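PDB 5OJ5: Ycf48-like protein from Thermosynechococcus elongatus, which probably assists the early assembly of photosystem II and the replacement of photodamaged D1, whose C-terminal extension it binds. Local coordinates for residues R186-S191 / Y196-S201; G231-P234 / L238-I241. All coordinates share one frame; numbering follows the deposited sequence.

In the fold
Interactions 1 and 2 are the first hairpins of two neighbouring sheets of the seven-bladed propeller, with centres about 10 Å apart; they lie about 10 and 12 Å from the centre of the chain. Strands 205-209 and 217-220, which complete the sheet of interaction 1, fall within the experimentally defined Arg-rich patch. Phe232 of interaction 2 joins the hairpins directly: its CE2 is 3.7 Å from Val197 CG1 and 3.6 Å from Asn189 O, while its CD2 packs 3.5 Å from Ser191 N. Polar links accompany this ring packing: Asn187 ND2 and Asn189 ND2 donate to the carbonyl oxygens of His228 and Met230 on strand 227-232.

Interaction 1: R186-S191 / Y196-S201; sequences RNLNRS and YVAVSS
Arg190 runs across the ring of Tyr196, its partner in a non-hydrogen-bonded antiparallel pair. Starting at the backbone, Arg190 CB lies 3.5 Å from Tyr196 CE1. The next carbon, CG, sits over one ring face, 3.8 Å from the Tyr196 ring centroid, a CH-pi contact. CG is anti to the backbone N (chi1 -170°) and the chain stays extended beyond it, which carries CD to 3.3 Å from Tyr196 OH and NE to 3.0 Å from the same oxygen. The guanidinium presents its edge here, its plane 80° from that of the ring. A single oxygen, Glu156 OE1, takes both a salt bridge with Arg190 NH2 and a hydrogen bond with Tyr196 OH. On the same side of the sheet, Leu188 CD1 meets Tyr196 CD1 at 3.9 Å. Asn189 and Val197 form a reciprocal hydrogen-bonded pair, with Val197 N to Asn189 O at 2.9 Å. At the far end Arg186 NH1 donates in plane to a lone pair of Ser201 O (3.0 Å). The strand axes, 4.8 Å apart and 169° in direction, define an antiparallel hairpin, the first two strands of a four-stranded beta-propeller blade.

Interaction 2: G231-P234 / L238-I241; sequences GFTP and LWMI
Leu238 meets Phe232 across a non-hydrogen-bonded antiparallel pair, the two side chains lying side by side and pointing the same way. In both, CG lies anti to the carbonyl carbon (chi1 -65° in Leu238 and -61° in Phe232), which, with both residues on one face of the sheet, is consistent with their common direction; Leu238 CD2 comes to 3.5 Å from Phe232 CE1. The backbone of Leu238 adds a CA-H...O contact, its CA 3.2 Å from Gly231 O. Trp239 follows, and here the main chains bond twice. Trp239 N donates to Gly231 O (2.9 Å), and Gly231 N returns a bond of 3.1 Å to Trp239 O. The indole, its CG set between the backbone N and the carbonyl carbon (chi1 56°), folds back across the opposing strand. Gly231 N lies 3.3 Å above the indole plane, over its centre, and Gly231 CA makes a CH-pi contact with the five-membered ring, 3.7 Å from its centroid. Phe232 O stands at the indole edge, and Thr233 CG2 touches CD1 of Trp239. Beyond this hairpin, Leu275 of strand 272-277 also packs on the indole. Because Gly231 N and O are both already paired with the main chain of Trp239, the indole can lie flat on that glycine backbone through CH-pi and van der Waals contact.

Interaction 1: R186-S191 / Y196-S201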
loop_
_atom_site.group_PDB
_atom_site.type_symbol
_atom_site.label_atom_id
_atom_site.label_comp_id
_atom_site.label_asym_id
_atom_site.label_seq_id
_atom_site.Cartn_x
_atom_site.Cartn_y
_atom_site.Cartn_z
ATOM N N ARG A 186 -10.586 -5.834 -3.854
ATOM C CA ARG A 186 -10.123 -4.744 -4.691
ATOM C C ARG A 186 -8.957 -3.981 -4.048
ATOM O O ARG A 186 -8.088 -3.449 -4.745
ATOM C CB ARG A 186 -11.307 -3.780 -4.936
ATOM C CG ARG A 186 -11.035 -2.693 -5.926
ATOM C CD ARG A 186 -12.261 -1.857 -6.098
ATOM N NE ARG A 186 -12.200 -1.026 -7.280
ATOM C CZ ARG A 186 -12.745 -1.287 -8.473
ATOM N NH1 ARG A 186 -13.440 -2.399 -8.756
ATOM N NH2 ARG A 186 -12.576 -0.389 -9.438
ATOM N N ASN A 187 -8.926 -3.909 -2.727
ATOM C CA ASN A 187 -7.891 -3.202 -1.987
ATOM C C ASN A 187 -7.964 -3.713 -0.561
ATOM O O ASN A 187 -9.011 -4.202 -0.122
ATOM C CB ASN A 187 -8.051 -1.669 -2.065
ATOM C CG ASN A 187 -7.209 -1.046 -3.153
ATOM O OD1 ASN A 187 -6.022 -1.345 -3.266
ATOM N ND2 ASN A 187 -7.790 -0.140 -3.930
ATOM N N LEU A 188 -6.843 -3.579 0.151
ATOM C CA LEU A 188 -6.677 -4.080 1.504
ATOM C C LEU A 188 -5.721 -3.154 2.228
ATOM O O LEU A 188 -4.649 -2.861 1.702
ATOM C CB LEU A 188 -6.080 -5.497 1.435
ATOM C CG LEU A 188 -5.713 -6.161 2.749
ATOM C CD1 LEU A 188 -6.920 -6.411 3.630
ATOM C CD2 LEU A 188 -4.963 -7.468 2.492
ATOM N N ASN A 189 -6.073 -2.730 3.436
ATOM C CA ASN A 189 -5.169 -1.901 4.245
ATOM C C ASN A 189 -5.239 -2.349 5.689
ATOM O O ASN A 189 -6.243 -2.911 6.147
ATOM C CB ASN A 189 -5.480 -0.405 4.100
ATOM C CG ASN A 189 -4.751 0.202 2.932
ATOM O OD1 ASN A 189 -3.525 0.082 2.853
ATOM N ND2 ASN A 189 -5.467 0.802 2.003
ATOM N N ARG A 190 -4.173 -2.062 6.426
ATOM C CA ARG A 190 -3.964 -2.495 7.799
ATOM C C ARG A 190 -3.843 -1.298 8.739
ATOM O O ARG A 190 -3.276 -0.263 8.361
ATOM C CB ARG A 190 -2.663 -3.323 7.859
ATOM C CG ARG A 190 -2.464 -4.017 9.188
ATOM C CD ARG A 190 -1.141 -4.775 9.177
ATOM N NE ARG A 190 -1.010 -5.729 10.271
ATOM C CZ ARG A 190 -0.500 -5.441 11.469
ATOM N NH1 ARG A 190 -0.088 -4.208 11.758
ATOM N NH2 ARG A 190 -0.441 -6.400 12.387
ATOM N N SER A 191 -4.362 -1.428 9.952
ATOM C CA SER A 191 -4.223 -0.382 10.967
ATOM C C SER A 191 -3.015 -0.692 11.872
ATOM O O SER A 191 -2.516 -1.815 11.934
ATOM C CB SER A 191 -5.483 -0.273 11.793
ATOM O OG SER A 191 -5.438 -1.208 12.849
ATOM N N TYR A 196 -7.860 -4.849 9.741
ATOM C CA TYR A 196 -7.812 -4.710 8.287
ATOM C C TYR A 196 -9.153 -4.246 7.763
ATOM O O TYR A 196 -10.202 -4.527 8.339
ATOM C CB TYR A 196 -7.437 -6.056 7.633
ATOM C CG TYR A 196 -6.028 -6.519 7.921
ATOM C CD1 TYR A 196 -4.992 -6.204 7.039
ATOM C CD2 TYR A 196 -5.715 -7.252 9.065
ATOM C CE1 TYR A 196 -3.696 -6.657 7.241
ATOM C CE2 TYR A 196 -4.395 -7.699 9.281
ATOM C CZ TYR A 196 -3.408 -7.410 8.360
ATOM O OH TYR A 196 -2.131 -7.889 8.581
ATOM N N VAL A 197 -9.076 -3.565 6.615
ATOM C CA VAL A 197 -10.254 -3.163 5.855
ATOM C C VAL A 197 -10.029 -3.555 4.409
ATOM O O VAL A 197 -8.958 -3.310 3.845
ATOM C CB VAL A 197 -10.577 -1.664 6.046
ATOM C CG1 VAL A 197 -9.491 -0.712 5.516
ATOM C CG2 VAL A 197 -11.917 -1.326 5.362
ATOM N N ALA A 198 -11.041 -4.188 3.811
ATOM C CA ALA A 198 -10.960 -4.713 2.455
ATOM C C ALA A 198 -12.160 -4.233 1.651
ATOM O O ALA A 198 -13.307 -4.371 2.092
ATOM C CB ALA A 198 -10.970 -6.226 2.479
ATOM N N VAL A 199 -11.917 -3.725 0.474
ATOM C CA VAL A 199 -12.975 -3.321 -0.450
ATOM C C VAL A 199 -13.364 -4.509 -1.305
ATOM O O VAL A 199 -12.501 -5.229 -1.814
ATOM C CB VAL A 199 -12.505 -2.135 -1.306
ATOM C CG1 VAL A 199 -13.598 -1.764 -2.323
ATOM C CG2 VAL A 199 -12.181 -0.931 -0.396
ATOM N N SER A 200 -14.671 -4.737 -1.488
ATOM C CA SER A 200 -15.148 -5.864 -2.293
ATOM C C SER A 200 -14.745 -5.680 -3.760
ATOM O O SER A 200 -14.406 -4.578 -4.200
ATOM C CB SER A 200 -16.657 -6.002 -2.135
ATOM O OG SER A 200 -17.370 -4.956 -2.803
ATOM N N SER A 201 -14.816 -6.780 -4.525
ATOM C CA SER A 201 -14.202 -6.827 -5.855
ATOM C C SER A 201 -14.633 -5.659 -6.730
ATOM O O SER A 201 -13.800 -5.043 -7.393
ATOM C CB SER A 201 -14.571 -8.144 -6.551
ATOM O OG SER A 201 -14.238 -9.292 -5.792
#

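Interaction 2: G231-P234 / L238-I241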
loop_
_atom_site.group_PDB
_atom_site.type_symbol
_atom_site.label_atom_id
_atom_site.label_comp_id
_atom_site.label_asym_id
_atom_site.label_seq_id
_atom_site.Cartn_x
_atom_site.Cartn_y
_atom_site.Cartn_z
ATOM N N GLY A 231 -8.831 2.903 3.992
ATOM C CA GLY A 231 -7.761 2.706 4.949
ATOM C C GLY A 231 -8.045 3.405 6.232
ATOM O O GLY A 231 -9.173 3.847 6.475
ATOM N N PHE A 232 -7.017 3.491 7.069
ATOM C CA PHE A 232 -7.143 4.038 8.410
ATOM C C PHE A 232 -6.453 5.377 8.517
ATOM O O PHE A 232 -5.421 5.596 7.885
ATOM C CB PHE A 232 -6.533 3.060 9.421
ATOM C CG PHE A 232 -7.228 1.730 9.430
ATOM C CD1 PHE A 232 -8.308 1.523 10.259
ATOM C CD2 PHE A 232 -6.805 0.684 8.593
ATOM C CE1 PHE A 232 -8.975 0.299 10.257
ATOM C CE2 PHE A 232 -7.483 -0.540 8.598
ATOM C CZ PHE A 232 -8.537 -0.721 9.429
ATOM N N THR A 233 -7.035 6.280 9.311
ATOM C CA THR A 233 -6.363 7.532 9.638
ATOM C C THR A 233 -5.482 7.334 10.858
ATOM O O THR A 233 -5.584 6.306 11.519
ATOM C CB THR A 233 -7.397 8.603 9.956
ATOM O OG1 THR A 233 -7.950 8.326 11.253
ATOM C CG2 THR A 233 -8.495 8.692 8.905
ATOM N N PRO A 234 -4.635 8.299 11.226
ATOM C CA PRO A 234 -3.811 8.172 12.433
ATOM C C PRO A 234 -4.533 8.566 13.706
ATOM O O PRO A 234 -3.896 8.737 14.747
ATOM C CB PRO A 234 -2.643 9.139 12.179
ATOM C CG PRO A 234 -2.838 9.708 10.870
ATOM C CD PRO A 234 -4.211 9.442 10.409
ATOM N N LEU A 238 -11.684 5.686 9.651
ATOM C CA LEU A 238 -11.501 5.171 8.306
ATOM C C LEU A 238 -11.616 6.306 7.303
ATOM O O LEU A 238 -12.337 7.289 7.510
ATOM C CB LEU A 238 -12.544 4.117 7.972
ATOM C CG LEU A 238 -12.566 2.780 8.744
ATOM C CD1 LEU A 238 -13.886 1.987 8.493
ATOM C CD2 LEU A 238 -11.408 1.969 8.346
ATOM N N TRP A 239 -10.944 6.109 6.164
ATOM C CA TRP A 239 -11.142 6.938 4.988
ATOM C C TRP A 239 -11.572 6.038 3.840
ATOM O O TRP A 239 -11.263 4.849 3.815
ATOM C CB TRP A 239 -9.874 7.747 4.618
ATOM C CG TRP A 239 -8.627 6.942 4.391
ATOM C CD1 TRP A 239 -7.609 6.730 5.288
ATOM C CD2 TRP A 239 -8.254 6.260 3.192
ATOM N NE1 TRP A 239 -6.619 5.972 4.720
ATOM C CE2 TRP A 239 -6.993 5.660 3.435
ATOM C CE3 TRP A 239 -8.839 6.098 1.926
ATOM C CZ2 TRP A 239 -6.322 4.912 2.472
ATOM C CZ3 TRP A 239 -8.169 5.324 0.969
ATOM C CH2 TRP A 239 -6.928 4.737 1.254
ATOM N N MET A 240 -12.246 6.644 2.868
ATOM C CA MET A 240 -12.596 5.979 1.628
ATOM C C MET A 240 -12.337 6.875 0.430
ATOM O O MET A 240 -12.541 8.093 0.495
ATOM C CB MET A 240 -14.077 5.501 1.598
ATOM C CG MET A 240 -15.104 6.599 1.731
ATOM S SD MET A 240 -16.804 6.023 1.521
ATOM C CE MET A 240 -16.980 4.801 2.715
ATOM N N ILE A 241 -11.938 6.243 -0.661
ATOM C CA ILE A 241 -11.923 6.815 -2.007
ATOM C C ILE A 241 -13.009 6.099 -2.798
ATOM O O ILE A 241 -13.038 4.860 -2.824
ATOM C CB ILE A 241 -10.568 6.606 -2.697
ATOM C CG1 ILE A 241 -9.477 7.386 -1.971
ATOM C CG2 ILE A 241 -10.681 7.006 -4.178
ATOM C CD1 ILE A 241 -8.062 7.011 -2.427
#